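Local coordinates for yersinopine dehydrogenase (Yersinia pestis, PDB 6C4M), which catalyses the NADPH-dependent reductive condensation of pyruvate with a histidine-derived intermediate, the last step in making the metallophore yersinopine, at residues 48-62 / 91-105. Sequence-based numbering, arbitrary orientation.
Sequences RLGLYNRPSTKGERL and IDCYIDQLAQAVGDW. With NAP (NADP nicotinamide-adenine-dinucleotide phosphate), chain B.
Leu51 is held to the 93-95 strand through both its backbone N, which donates to Cys93 O at 2.9 Å, and its O, which accepts from Ile95 N at 3.0 Å. The parallel pairing runs on through Asn53 N to Ile95 O, while at the other end Leu49 O takes Asp92 N and, weakly, Cys93 N. Leu49 N has no strand carbonyl opposite; the carboxylate of Asp92 stands in, OD2 accepting along its anti lone pair in a nearly straight bond (2.9 Å, 170°). Beside it, Arg48 lays its guanidinium flat over the six-membered ring of Trp105 in a cation-pi stack, planes 18° apart, and a bend at chi3 (73°) helps bring NH2 to Asp104 OD1 in a 2.6 Å salt bridge. Gly50 suits its place because a CB there would run into Trp105 CH2. Strand 49-52 also pairs with strand 25-28, and the turn after it binds the adenosine half of NADP, as in Rossmann folds, where the loop after the second strand commonly reads the adenosine ribose. There the cofactor's 2'-phosphate is shared by Asn53 ND2, Arg54 NH2, Ser56 OG and Lys58 NZ, the last at 2.6 Å from O2X; Asn53 OD1 accepts from the ribose O3B, Lys58 NZ and the backbone N of Ala30, and Arg54 covers the adenine. A water bridges Asn53 O, to which it donates, and Tyr94 OH, each at 2.7 Å. Leu98 makes a CH-pi contact with Tyr52, its CD2 3.7 Å above the ring centre, a branched leucine methyl suiting a flat aromatic face. Asp96 OD2, salt-bridged to Lys63, shares a second water with Glu60 OE1, whereas the buried Asp96 O finds no partner.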
loop_
_atom_site.group_PDB
_atom_site.type_symbol
_atom_site.label_atom_id
_atom_site.label_comp_id
_atom_site.label_asym_id
_atom_site.label_seq_id
_atom_site.Cartn_x
_atom_site.Cartn_y
_atom_site.Cartn_z
ATOM N N ARG A 48 -39.191 -29.321 9.218
ATOM C CA ARG A 48 -38.604 -29.744 10.475
ATOM C C ARG A 48 -37.096 -29.537 10.394
ATOM O O ARG A 48 -36.474 -29.808 9.363
ATOM C CB ARG A 48 -38.942 -31.202 10.772
ATOM C CG ARG A 48 -38.575 -31.624 12.200
ATOM C CD ARG A 48 -39.215 -32.935 12.604
ATOM N NE ARG A 48 -38.569 -34.054 11.921
ATOM C CZ ARG A 48 -37.746 -34.931 12.487
ATOM N NH1 ARG A 48 -37.445 -34.863 13.787
ATOM N NH2 ARG A 48 -37.224 -35.894 11.735
ATOM N N LEU A 49 -36.517 -28.997 11.461
ATOM C CA LEU A 49 -35.103 -28.629 11.466
ATOM C C LEU A 49 -34.364 -29.391 12.557
ATOM O O LEU A 49 -34.734 -29.320 13.736
ATOM C CB LEU A 49 -34.924 -27.120 11.665
ATOM C CG LEU A 49 -35.214 -26.243 10.455
ATOM C CD1 LEU A 49 -35.018 -24.765 10.824
ATOM C CD2 LEU A 49 -34.317 -26.616 9.290
ATOM N N GLY A 50 -33.326 -30.114 12.154
ATOM C CA GLY A 50 -32.398 -30.722 13.090
ATOM C C GLY A 50 -31.051 -30.026 13.086
ATOM O O GLY A 50 -30.709 -29.336 12.120
ATOM N N LEU A 51 -30.283 -30.195 14.162
ATOM C CA LEU A 51 -29.009 -29.512 14.326
ATOM C C LEU A 51 -28.054 -30.458 15.030
ATOM O O LEU A 51 -28.440 -31.088 16.011
ATOM C CB LEU A 51 -29.177 -28.222 15.140
ATOM C CG LEU A 51 -27.984 -27.281 15.237
ATOM C CD1 LEU A 51 -27.569 -26.825 13.856
ATOM C CD2 LEU A 51 -28.342 -26.082 16.102
ATOM N N TYR A 52 -26.820 -30.559 14.525
ATOM C CA TYR A 52 -25.758 -31.332 15.154
ATOM C C TYR A 52 -24.610 -30.399 15.512
ATOM O O TYR A 52 -24.283 -29.483 14.747
ATOM C CB TYR A 52 -25.228 -32.439 14.240
ATOM C CG TYR A 52 -23.835 -32.923 14.650
ATOM C CD1 TYR A 52 -23.660 -33.873 15.664
ATOM C CD2 TYR A 52 -22.705 -32.420 14.035
ATOM C CE1 TYR A 52 -22.396 -34.302 16.047
ATOM C CE2 TYR A 52 -21.437 -32.824 14.414
ATOM C CZ TYR A 52 -21.294 -33.780 15.410
ATOM O OH TYR A 52 -20.053 -34.173 15.783
ATOM N N ASN A 53 -24.010 -30.634 16.676
ATOM C CA ASN A 53 -22.714 -30.052 17.003
ATOM C C ASN A 53 -21.947 -31.018 17.884
ATOM O O ASN A 53 -22.511 -31.625 18.797
ATOM C CB ASN A 53 -22.849 -28.711 17.725
ATOM C CG ASN A 53 -21.588 -27.861 17.619
ATOM O OD1 ASN A 53 -21.535 -26.923 16.828
ATOM N ND2 ASN A 53 -20.569 -28.183 18.423
ATOM N N ARG A 54 -20.662 -31.156 17.596
ATOM C CA ARG A 54 -19.802 -32.012 18.395
ATOM C C ARG A 54 -19.829 -31.550 19.850
ATOM O O ARG A 54 -20.058 -30.363 20.131
ATOM C CB ARG A 54 -18.366 -31.952 17.872
ATOM C CG ARG A 54 -17.773 -30.567 18.004
ATOM C CD ARG A 54 -16.287 -30.498 17.610
ATOM N NE ARG A 54 -15.831 -29.104 17.524
ATOM C CZ ARG A 54 -14.548 -28.738 17.555
ATOM N NH1 ARG A 54 -13.597 -29.659 17.665
ATOM N NH2 ARG A 54 -14.219 -27.454 17.479
ATOM N N PRO A 55 -19.528 -32.466 20.801
ATOM C CA PRO A 55 -19.559 -32.141 22.234
ATOM C C PRO A 55 -18.346 -31.355 22.736
ATOM O O PRO A 55 -17.754 -31.676 23.763
ATOM C CB PRO A 55 -19.669 -33.522 22.891
ATOM C CG PRO A 55 -19.064 -34.474 21.918
ATOM C CD PRO A 55 -19.332 -33.905 20.551
ATOM N N SER A 56 -17.988 -30.299 22.018
ATOM C CA SER A 56 -17.062 -29.328 22.575
ATOM C C SER A 56 -17.709 -28.655 23.781
ATOM O O SER A 56 -18.870 -28.903 24.115
ATOM C CB SER A 56 -16.687 -28.299 21.522
ATOM O OG SER A 56 -17.874 -27.655 21.024
ATOM N N THR A 57 -16.941 -27.790 24.455
ATOM C CA THR A 57 -17.517 -26.999 25.539
ATOM C C THR A 57 -18.640 -26.112 25.024
ATOM O O THR A 57 -19.675 -25.968 25.683
ATOM C CB THR A 57 -16.435 -26.148 26.211
ATOM O OG1 THR A 57 -15.732 -25.423 25.212
ATOM C CG2 THR A 57 -15.456 -27.019 26.949
ATOM N N LYS A 58 -18.442 -25.490 23.855
ATOM C CA LYS A 58 -19.499 -24.681 23.237
ATOM C C LYS A 58 -20.711 -25.533 22.862
ATOM O O LYS A 58 -21.860 -25.130 23.073
ATOM C CB LYS A 58 -18.962 -23.971 21.998
ATOM C CG LYS A 58 -19.899 -22.888 21.444
ATOM C CD LYS A 58 -20.041 -22.970 19.926
ATOM C CE LYS A 58 -20.818 -24.205 19.474
ATOM N NZ LYS A 58 -20.866 -24.308 17.988
ATOM N N GLY A 59 -20.467 -26.695 22.258
ATOM C CA GLY A 59 -21.563 -27.581 21.906
ATOM C C GLY A 59 -22.370 -27.996 23.117
ATOM O O GLY A 59 -23.597 -27.970 23.091
ATOM N N GLU A 60 -21.688 -28.352 24.208
ATOM C CA GLU A 60 -22.385 -28.735 25.428
ATOM C C GLU A 60 -23.257 -27.598 25.949
ATOM O O GLU A 60 -24.386 -27.825 26.391
ATOM C CB GLU A 60 -21.368 -29.169 26.491
ATOM C CG GLU A 60 -21.986 -29.932 27.645
ATOM C CD GLU A 60 -22.499 -31.309 27.235
ATOM O OE1 GLU A 60 -21.956 -31.871 26.262
ATOM O OE2 GLU A 60 -23.444 -31.822 27.882
ATOM N N ARG A 61 -22.747 -26.367 25.930
ATOM C CA ARG A 61 -23.538 -25.258 26.445
ATOM C C ARG A 61 -24.762 -25.003 25.568
ATOM O O ARG A 61 -25.828 -24.641 26.076
ATOM C CB ARG A 61 -22.665 -24.002 26.557
ATOM C CG ARG A 61 -23.248 -22.922 27.474
ATOM C CD ARG A 61 -22.190 -21.988 28.028
ATOM N NE ARG A 61 -22.105 -20.727 27.282
ATOM C CZ ARG A 61 -21.140 -20.392 26.422
ATOM N NH1 ARG A 61 -20.130 -21.215 26.154
ATOM N NH2 ARG A 61 -21.192 -19.209 25.824
ATOM N N LEU A 62 -24.620 -25.182 24.254
ATOM C CA LEU A 62 -25.751 -25.039 23.342
ATOM C C LEU A 62 -26.709 -26.208 23.488
ATOM O O LEU A 62 -27.932 -26.038 23.379
ATOM C CB LEU A 62 -25.239 -24.937 21.902
ATOM C CG LEU A 62 -26.266 -24.909 20.757
ATOM C CD1 LEU A 62 -27.039 -23.603 20.795
ATOM C CD2 LEU A 62 -25.558 -25.098 19.400
ATOM N N ILE A 91 -35.606 -25.140 16.751
ATOM C CA ILE A 91 -34.891 -26.363 16.413
ATOM C C ILE A 91 -35.707 -27.524 16.974
ATOM O O ILE A 91 -36.012 -27.558 18.171
ATOM C CB ILE A 91 -33.454 -26.363 16.966
ATOM C CG1 ILE A 91 -32.644 -25.180 16.418
ATOM C CG2 ILE A 91 -32.765 -27.682 16.636
ATOM C CD1 ILE A 91 -32.340 -25.226 14.917
ATOM N N ASP A 92 -36.060 -28.471 16.112
ATOM C CA ASP A 92 -36.929 -29.573 16.502
ATOM C C ASP A 92 -36.156 -30.761 17.030
ATOM O O ASP A 92 -36.712 -31.579 17.772
ATOM C CB ASP A 92 -37.777 -30.001 15.300
ATOM C CG ASP A 92 -38.630 -28.857 14.768
ATOM O OD1 ASP A 92 -39.620 -28.509 15.447
ATOM O OD2 ASP A 92 -38.268 -28.282 13.713
ATOM N N CYS A 93 -34.884 -30.866 16.678
ATOM C CA CYS A 93 -34.070 -31.978 17.130
ATOM C C CYS A 93 -32.627 -31.508 17.198
ATOM O O CYS A 93 -32.134 -30.913 16.240
ATOM C CB CYS A 93 -34.218 -33.161 16.174
ATOM S SG CYS A 93 -33.250 -34.577 16.627
ATOM N N TYR A 94 -31.963 -31.758 18.324
ATOM C CA TYR A 94 -30.548 -31.448 18.477
ATOM C C TYR A 94 -29.830 -32.698 18.942
ATOM O O TYR A 94 -30.307 -33.387 19.851
ATOM C CB TYR A 94 -30.326 -30.305 19.468
ATOM C CG TYR A 94 -28.876 -29.875 19.640
ATOM C CD1 TYR A 94 -28.058 -30.462 20.594
ATOM C CD2 TYR A 94 -28.341 -28.855 18.862
ATOM C CE1 TYR A 94 -26.732 -30.044 20.762
ATOM C CE2 TYR A 94 -27.051 -28.452 19.006
ATOM C CZ TYR A 94 -26.242 -29.043 19.961
ATOM O OH TYR A 94 -24.946 -28.605 20.106
ATOM N N ILE A 95 -28.703 -33.001 18.292
ATOM C CA ILE A 95 -27.873 -34.149 18.627
ATOM C C ILE A 95 -26.420 -33.700 18.705
ATOM O O ILE A 95 -26.023 -32.685 18.124
ATOM C CB ILE A 95 -28.010 -35.285 17.599
ATOM C CG1 ILE A 95 -27.758 -34.731 16.191
ATOM C CG2 ILE A 95 -29.384 -35.969 17.751
ATOM C CD1 ILE A 95 -27.695 -35.810 15.092
ATOM N N ASP A 96 -25.626 -34.485 19.434
ATOM C CA ASP A 96 -24.197 -34.263 19.531
ATOM C C ASP A 96 -23.410 -35.529 19.239
ATOM O O ASP A 96 -22.222 -35.579 19.519
ATOM C CB ASP A 96 -23.820 -33.703 20.906
ATOM C CG ASP A 96 -23.983 -34.712 22.016
ATOM O OD1 ASP A 96 -24.526 -35.797 21.739
ATOM O OD2 ASP A 96 -23.578 -34.400 23.157
ATOM N N GLN A 97 -24.041 -36.531 18.662
ATOM C CA GLN A 97 -23.367 -37.733 18.201
ATOM C C GLN A 97 -23.916 -38.043 16.823
ATOM O O GLN A 97 -25.136 -38.128 16.644
ATOM C CB GLN A 97 -23.596 -38.942 19.149
ATOM C CG GLN A 97 -22.804 -38.920 20.447
ATOM C CD GLN A 97 -21.298 -38.712 20.249
ATOM O OE1 GLN A 97 -20.661 -39.341 19.394
ATOM N NE2 GLN A 97 -20.728 -37.806 21.037
ATOM N N LEU A 98 -23.027 -38.185 15.851
ATOM C CA LEU A 98 -23.447 -38.426 14.480
ATOM C C LEU A 98 -24.091 -39.788 14.315
ATOM O O LEU A 98 -24.916 -39.983 13.401
ATOM C CB LEU A 98 -22.241 -38.275 13.570
ATOM C CG LEU A 98 -21.752 -36.820 13.462
ATOM C CD1 LEU A 98 -20.326 -36.776 12.932
ATOM C CD2 LEU A 98 -22.668 -36.056 12.552
ATOM N N ALA A 99 -23.764 -40.734 15.192
ATOM C CA ALA A 99 -24.511 -41.986 15.191
ATOM C C ALA A 99 -25.980 -41.768 15.468
ATOM O O ALA A 99 -26.783 -42.659 15.186
ATOM C CB ALA A 99 -23.918 -42.951 16.218
ATOM N N GLN A 100 -26.369 -40.610 16.003
ATOM C CA GLN A 100 -27.783 -40.282 16.158
ATOM C C GLN A 100 -28.363 -39.540 14.944
ATOM O O GLN A 100 -29.518 -39.097 15.005
ATOM C CB GLN A 100 -28.009 -39.439 17.422
ATOM C CG GLN A 100 -27.761 -40.172 18.752
ATOM C CD GLN A 100 -27.675 -39.201 19.933
ATOM O OE1 GLN A 100 -27.098 -38.107 19.827
ATOM N NE2 GLN A 100 -28.250 -39.595 21.059
ATOM N N ALA A 101 -27.596 -39.386 13.858
ATOM C CA ALA A 101 -28.093 -38.721 12.639
ATOM C C ALA A 101 -28.874 -39.748 11.829
ATOM O O ALA A 101 -28.389 -40.332 10.858
ATOM C CB ALA A 101 -26.940 -38.114 11.840
ATOM N N VAL A 102 -30.118 -39.985 12.264
ATOM C CA VAL A 102 -30.955 -41.061 11.743
ATOM C C VAL A 102 -32.406 -40.604 11.660
ATOM O O VAL A 102 -32.829 -39.669 12.339
ATOM C CB VAL A 102 -30.901 -42.327 12.622
ATOM C CG1 VAL A 102 -29.488 -42.796 12.776
ATOM C CG2 VAL A 102 -31.531 -42.072 13.975
ATOM N N GLY A 103 -33.182 -41.328 10.875
ATOM C CA GLY A 103 -34.607 -41.044 10.777
ATOM C C GLY A 103 -35.036 -40.551 9.414
ATOM O O GLY A 103 -34.460 -40.949 8.397
ATOM N N ASP A 104 -36.048 -39.689 9.365
ATOM C CA ASP A 104 -36.674 -39.358 8.096
ATOM C C ASP A 104 -36.070 -38.125 7.433
ATOM O O ASP A 104 -36.647 -37.616 6.463
ATOM C CB ASP A 104 -38.185 -39.167 8.296
ATOM C CG ASP A 104 -38.507 -37.952 9.162
ATOM O OD1 ASP A 104 -37.571 -37.161 9.451
ATOM O OD2 ASP A 104 -39.685 -37.776 9.554
ATOM N N TRP A 105 -34.939 -37.618 7.941
ATOM C CA TRP A 105 -34.284 -36.481 7.319
ATOM C C TRP A 105 -34.095 -36.722 5.825
ATOM O O TRP A 105 -33.548 -37.747 5.412
ATOM C CB TRP A 105 -32.917 -36.216 7.976
ATOM C CG TRP A 105 -33.010 -36.090 9.458
ATOM C CD1 TRP A 105 -32.592 -37.006 10.393
ATOM C CD2 TRP A 105 -33.601 -35.010 10.190
ATOM N NE1 TRP A 105 -32.871 -36.542 11.660
ATOM C CE2 TRP A 105 -33.491 -35.327 11.566
ATOM C CE3 TRP A 105 -34.184 -33.792 9.819
ATOM C CZ2 TRP A 105 -33.958 -34.481 12.566
ATOM C CZ3 TRP A 105 -34.638 -32.949 10.818
ATOM C CH2 TRP A 105 -34.527 -33.303 12.174
HETATM P PA NAP B . -17.121 -22.839 12.171
HETATM O O1A NAP B . -16.603 -23.042 10.801
HETATM O O2A NAP B . -16.094 -22.117 13.083
HETATM O O5B NAP B . -17.500 -24.317 12.782
HETATM C C5B NAP B . -18.716 -24.891 12.253
HETATM C C4B NAP B . -18.944 -26.235 12.971
HETATM O O4B NAP B . -17.692 -27.112 12.677
HETATM C C3B NAP B . -19.014 -26.095 14.245
HETATM O O3B NAP B . -19.969 -27.042 14.821
HETATM C C2B NAP B . -17.518 -26.479 14.812
HETATM O O2B NAP B . -17.613 -26.970 16.194
HETATM C C1B NAP B . -17.086 -27.419 14.051
HETATM N N9A NAP B . -15.651 -27.194 13.869
HETATM C C8A NAP B . -14.880 -26.135 13.575
HETATM N N7A NAP B . -13.623 -26.603 13.583
HETATM C C5A NAP B . -13.655 -27.939 13.882
HETATM C C6A NAP B . -12.603 -28.814 13.985
HETATM N N6A NAP B . -11.149 -28.711 13.856
HETATM N N1A NAP B . -12.846 -30.102 14.289
HETATM C C2A NAP B . -14.137 -30.537 14.482
HETATM N N3A NAP B . -15.178 -29.662 14.378
HETATM C C4A NAP B . -14.921 -28.341 14.067
HETATM O O3 NAP B . -18.486 -21.907 12.060
HETATM P PN NAP B . -19.128 -21.125 10.798
HETATM O O1N NAP B . -20.575 -21.221 11.010
HETATM O O2N NAP B . -18.591 -19.676 10.898
HETATM O O5D NAP B . -18.684 -21.695 9.294
HETATM C C5D NAP B . -19.530 -22.626 8.568
HETATM C C4D NAP B . -18.821 -22.904 7.227
HETATM O O4D NAP B . -18.715 -21.551 6.385
HETATM C C3D NAP B . -17.580 -23.328 7.347
HETATM O O3D NAP B . -17.309 -24.155 6.113
HETATM C C2D NAP B . -16.673 -22.097 7.242
HETATM O O2D NAP B . -15.512 -22.466 6.661
HETATM C C1D NAP B . -17.459 -21.226 6.244
HETATM N N1N NAP B . -17.329 -19.763 6.451
HETATM C C2N NAP B . -18.139 -19.080 7.289
HETATM C C3N NAP B . -17.979 -17.681 7.411
HETATM C C7N NAP B . -18.878 -16.862 8.362
HETATM O O7N NAP B . -19.107 -15.735 8.165
HETATM N N7N NAP B . -19.424 -17.546 9.504
HETATM C C4N NAP B . -17.013 -17.026 6.700
HETATM C C5N NAP B . -16.209 -17.712 5.874
HETATM C C6N NAP B . -16.368 -19.095 5.735
HETATM P P2B NAP B . -17.620 -25.865 17.485
HETATM O O1X NAP B . -16.179 -25.485 17.749
HETATM O O2X NAP B . -18.400 -24.648 17.118
HETATM O O3X NAP B . -18.172 -26.558 18.709
HETATM O O HOH W 1 -23.110 -30.323 21.033
HETATM O O HOH W 2 -22.611 -31.714 23.492
#